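Side-chain contacts in putative DNA-binding protein (Bacteroides fragilis, PDB 3BS3), which probably binds DNA through a small helical domain of the helix-turn-helix type: residues N13-K16 and V17-E21; K57-L61 and L62-P66. All coordinates share one frame; numbering follows the deposited sequence.

Contact 1 of 2, residues N13-K16 and V17-E21; sequences NRIK and VVLAE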
loop_
_atom_site.group_PDB
_atom_site.type_symbol
_atom_site.label_atom_id
_atom_site.label_comp_id
_atom_site.label_asym_id
_atom_site.label_seq_id
_atom_site.Cartn_x
_atom_site.Cartn_y
_atom_site.Cartn_z
ATOM N N ASN A 13 3.640 -2.498 7.776
ATOM C CA ASN A 13 3.423 -3.831 7.282
ATOM C C ASN A 13 3.984 -4.884 8.235
ATOM O O ASN A 13 4.813 -4.573 9.075
ATOM C CB ASN A 13 3.998 -3.979 5.866
ATOM C CG ASN A 13 5.514 -4.125 5.858
ATOM O OD1 ASN A 13 6.042 -5.174 6.238
ATOM N ND2 ASN A 13 6.217 -3.084 5.391
ATOM N N ARG A 14 3.521 -6.111 8.054
ATOM C CA ARG A 14 3.933 -7.250 8.889
ATOM C C ARG A 14 4.740 -8.261 8.109
ATOM O O ARG A 14 4.826 -9.437 8.499
ATOM C CB ARG A 14 2.692 -7.939 9.496
ATOM C CG ARG A 14 1.817 -7.040 10.301
ATOM C CD ARG A 14 0.703 -7.817 10.982
ATOM N NE ARG A 14 1.223 -8.767 11.978
ATOM C CZ ARG A 14 1.172 -10.098 11.852
ATOM N NH1 ARG A 14 0.665 -10.661 10.758
ATOM N NH2 ARG A 14 1.644 -10.879 12.822
ATOM N N ILE A 15 5.342 -7.832 6.996
ATOM C CA ILE A 15 6.021 -8.796 6.134
ATOM C C ILE A 15 7.132 -9.541 6.869
ATOM O O ILE A 15 7.311 -10.739 6.686
ATOM C CB ILE A 15 6.537 -8.120 4.822
ATOM C CG1 ILE A 15 5.315 -7.672 4.007
ATOM C CG2 ILE A 15 7.396 -9.094 4.030
ATOM C CD1 ILE A 15 5.694 -6.705 2.868
ATOM N N LYS A 16 7.883 -8.861 7.735
ATOM C CA LYS A 16 8.983 -9.545 8.414
ATOM C C LYS A 16 8.464 -10.689 9.293
ATOM O O LYS A 16 9.043 -11.779 9.301
ATOM C CB LYS A 16 9.784 -8.551 9.247
ATOM C CG LYS A 16 11.114 -9.110 9.785
ATOM C CD LYS A 16 11.780 -8.087 10.698
ATOM C CE LYS A 16 10.963 -7.876 11.975
ATOM N NZ LYS A 16 11.182 -8.940 13.027
ATOM N N VAL A 17 7.371 -10.441 10.018
ATOM C CA VAL A 17 6.840 -11.458 10.931
ATOM C C VAL A 17 6.293 -12.626 10.121
ATOM O O VAL A 17 6.562 -13.798 10.432
ATOM C CB VAL A 17 5.741 -10.880 11.846
ATOM C CG1 VAL A 17 5.055 -12.004 12.639
ATOM C CG2 VAL A 17 6.378 -9.857 12.794
ATOM N N VAL A 18 5.530 -12.312 9.087
ATOM C CA VAL A 18 4.907 -13.376 8.284
ATOM C C VAL A 18 5.966 -14.205 7.535
ATOM O O VAL A 18 5.833 -15.427 7.445
ATOM C CB VAL A 18 3.780 -12.863 7.387
ATOM C CG1 VAL A 18 3.210 -14.027 6.536
ATOM C CG2 VAL A 18 2.675 -12.206 8.246
ATOM N N LEU A 19 6.994 -13.551 6.980
ATOM C CA LEU A 19 8.114 -14.302 6.395
ATOM C C LEU A 19 8.672 -15.343 7.367
ATOM O O LEU A 19 8.932 -16.497 7.010
ATOM C CB LEU A 19 9.244 -13.367 5.965
ATOM C CG LEU A 19 9.019 -12.700 4.599
ATOM C CD1 LEU A 19 10.072 -11.631 4.366
ATOM C CD2 LEU A 19 9.073 -13.717 3.442
ATOM N N ALA A 20 8.890 -14.921 8.597
ATOM C CA ALA A 20 9.462 -15.819 9.617
ATOM C C ALA A 20 8.500 -16.969 9.944
ATOM O O ALA A 20 8.922 -18.138 10.054
ATOM C CB ALA A 20 9.800 -15.030 10.857
ATOM N N GLU A 21 7.220 -16.638 10.083
ATOM C CA GLU A 21 6.205 -17.631 10.399
ATOM C C GLU A 21 6.076 -18.663 9.273
ATOM O O GLU A 21 5.836 -19.855 9.554
ATOM C CB GLU A 21 4.872 -16.934 10.660
ATOM C CG GLU A 21 4.883 -16.229 12.003
ATOM C CD GLU A 21 3.588 -15.494 12.306
ATOM O OE1 GLU A 21 2.770 -15.289 11.385
ATOM O OE2 GLU A 21 3.422 -15.090 13.466
HETATM O O HOH W 1 1.760 -13.471 14.789
HETATM O O HOH W 2 0.796 -13.491 11.550
#

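Contact 2 of 2, residues K57-L61 and L62-P66; sequences KVAEL and LNVDP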
loop_
_atom_site.group_PDB
_atom_site.type_symbol
_atom_site.label_atom_id
_atom_site.label_comp_id
_atom_site.label_asym_id
_atom_site.label_seq_id
_atom_site.Cartn_x
_atom_site.Cartn_y
_atom_site.Cartn_z
ATOM N N LYS A 57 0.449 -9.416 -4.018
ATOM C CA LYS A 57 1.342 -10.453 -4.566
ATOM C C LYS A 57 2.152 -11.114 -3.448
ATOM O O LYS A 57 2.313 -12.347 -3.437
ATOM C CB LYS A 57 2.269 -9.897 -5.659
ATOM C CG LYS A 57 2.445 -10.810 -6.898
ATOM C CD LYS A 57 2.976 -12.204 -6.594
ATOM C CE LYS A 57 3.489 -12.925 -7.845
ATOM N NZ LYS A 57 4.843 -12.446 -8.271
ATOM N N VAL A 58 2.652 -10.326 -2.498
ATOM C CA VAL A 58 3.382 -10.917 -1.370
ATOM C C VAL A 58 2.495 -11.909 -0.615
ATOM O O VAL A 58 2.931 -13.009 -0.224
ATOM C CB VAL A 58 3.867 -9.830 -0.398
ATOM C CG1 VAL A 58 4.519 -10.456 0.853
ATOM C CG2 VAL A 58 4.881 -8.864 -1.065
ATOM N N ALA A 59 1.253 -11.505 -0.390
ATOM C CA ALA A 59 0.292 -12.352 0.348
ATOM C C ALA A 59 0.039 -13.669 -0.411
ATOM O O ALA A 59 -0.007 -14.754 0.199
ATOM C CB ALA A 59 -0.998 -11.584 0.586
ATOM N N GLU A 60 -0.105 -13.571 -1.728
ATOM C CA GLU A 60 -0.320 -14.762 -2.560
ATOM C C GLU A 60 0.866 -15.709 -2.402
ATOM O O GLU A 60 0.687 -16.929 -2.192
ATOM C CB GLU A 60 -0.527 -14.378 -4.028
ATOM C CG GLU A 60 -1.894 -13.771 -4.278
ATOM C CD GLU A 60 -2.037 -13.077 -5.628
ATOM O OE1 GLU A 60 -1.043 -12.941 -6.382
ATOM O OE2 GLU A 60 -3.169 -12.651 -5.927
ATOM N N LEU A 61 2.070 -15.147 -2.468
ATOM C CA LEU A 61 3.314 -15.937 -2.360
ATOM C C LEU A 61 3.491 -16.593 -0.988
ATOM O O LEU A 61 4.041 -17.701 -0.901
ATOM C CB LEU A 61 4.533 -15.063 -2.669
ATOM C CG LEU A 61 4.701 -14.644 -4.127
ATOM C CD1 LEU A 61 5.782 -13.611 -4.254
ATOM C CD2 LEU A 61 5.031 -15.873 -5.001
ATOM N N LEU A 62 3.024 -15.922 0.066
ATOM C CA LEU A 62 3.132 -16.454 1.432
ATOM C C LEU A 62 1.903 -17.252 1.863
ATOM O O LEU A 62 1.858 -17.752 2.999
ATOM C CB LEU A 62 3.430 -15.331 2.432
ATOM C CG LEU A 62 4.763 -14.622 2.173
ATOM C CD1 LEU A 62 4.939 -13.447 3.110
ATOM C CD2 LEU A 62 5.963 -15.584 2.290
ATOM N N ASN A 63 0.911 -17.353 0.971
ATOM C CA ASN A 63 -0.333 -18.077 1.260
ATOM C C ASN A 63 -1.093 -17.530 2.464
ATOM O O ASN A 63 -1.588 -18.304 3.319
ATOM C CB ASN A 63 -0.072 -19.582 1.453
ATOM C CG ASN A 63 0.537 -20.226 0.219
ATOM O OD1 ASN A 63 0.135 -19.948 -0.910
ATOM N ND2 ASN A 63 1.526 -21.082 0.434
ATOM N N VAL A 64 -1.178 -16.195 2.536
ATOM C CA VAL A 64 -1.968 -15.543 3.586
ATOM C C VAL A 64 -2.918 -14.529 2.958
ATOM O O VAL A 64 -2.724 -14.122 1.796
ATOM C CB VAL A 64 -1.080 -14.817 4.636
ATOM C CG1 VAL A 64 -0.147 -15.812 5.357
ATOM C CG2 VAL A 64 -0.248 -13.680 3.984
ATOM N N ASP A 65 -3.962 -14.165 3.710
ATOM C CA ASP A 65 -4.844 -13.042 3.354
ATOM C C ASP A 65 -4.012 -11.763 3.376
ATOM O O ASP A 65 -3.254 -11.542 4.325
ATOM C CB ASP A 65 -5.978 -12.928 4.384
ATOM C CG ASP A 65 -7.099 -11.964 3.959
ATOM O OD1 ASP A 65 -6.849 -10.790 3.586
ATOM O OD2 ASP A 65 -8.274 -12.386 4.038
ATOM N N PRO A 66 -4.122 -10.906 2.337
ATOM C CA PRO A 66 -3.286 -9.683 2.414
ATOM C C PRO A 66 -3.511 -8.815 3.661
ATOM O O PRO A 66 -2.597 -8.087 4.073
ATOM C CB PRO A 66 -3.643 -8.891 1.138
ATOM C CG PRO A 66 -4.695 -9.650 0.445
ATOM C CD PRO A 66 -4.887 -11.000 1.077
#

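Contact 1 of 2, residues N13-K16 and V17-E21
Arg14 runs its side chain along the start of helix 15-21 because CG stands anti to the carbonyl carbon (chi1 -57°) and the chain bends at chi3 (65°), which turns the guanidinium back over the first helical turn. One face of the group is covered by Val17 CB, with NH2 3.6 Å from Val17 CG1, while NH1 meets Val18 CG2 at the same separation, the two side chains crossing at about a right angle. The carboxylate of Glu21, one turn after Val17, is reached through solvent: a water lying in the guanidinium plane accepts from Arg14 NH1 at 2.9 Å and donates to Glu21 OE1. A second water, bound to Glu21 OE2, makes a weak bond to NH2. NH1 is also bonded to the carbonyl of Gln68. Just ahead of the N-cap residue Arg14, Asn13 makes an Asx turn leading into the helix: its OD1 takes the N-H of Ile15 in the carbonyl plane at 2.9 Å, while ND2 binds Gln49 and Trp43. On the buried side, Ile15 CG2 lies alongside Leu19 CD1 at 3.7 Å. Ile15 and Leu19 pack inward, whereas Arg14 lies against two valines and is water-bridged to Glu21, whose opposite charge probably attracts it.

Contact 2 of 2, residues K57-L61 and L62-P66
The pyrrolidine ring of Pro66 turns one face to the methyl of Ala59, whose CB is 3.8 Å from Pro66 CB and a tighter 3.5 Å from Pro66 CA. This packing follows a Schellman motif, the turn that ends helix 52-62, in which Asn63 takes positive phi (59°) and the chain folds back across the last turn. Ala59 O lies at the heart of the turn: Val64 N gives it a nearly straight hydrogen bond of 3.0 Å, and Leu62 N adds a weak one. At Glu60 the geometry differs, since Asn63 N sits above the plane of the carbonyl and makes its 3.2 Å bond to Glu60 O away from the lone pairs. The reversal also carries Val64 CG2, placed between its own backbone N and carbonyl carbon, to 4.1 Å from Ala59 CB. The one methyl of Ala59 thus touches both Val64 and Pro66. One turn of helix joins Val58 to Leu62, side by side and pointing the same way; Leu62 continues onto Val18 and Leu19 of helix 15-21, and Pro66 packs on Met11 of the second subunit. Within the pair, Val58 CG1 approaches Leu62 CD1 to 3.8 Å.

Contact 1 opens the helical bundle and contact 2 closes its last helix, 52-62, yet their centres lie only 11 Å apart. Between them along the chain come helices 26-33 and 37-44, consistent with the helix-turn-helix pair of XRE-family domains. Helix 15-21 and the end of helix 52-62 meet directly: Leu19 CD2 is 3.8 Å from Leu62 CD2, and Val18 CG1 bridges Leu62 and Val64. The segment after contact 2 returns to contact 1, where Leu69 is hydrogen-bonded, backbone to backbone, with Arg14 and touches Val18 as well as Val58 and Ala59. The two ends of this small all-helical domain are thus held by backbone bonding and a shared apolar core.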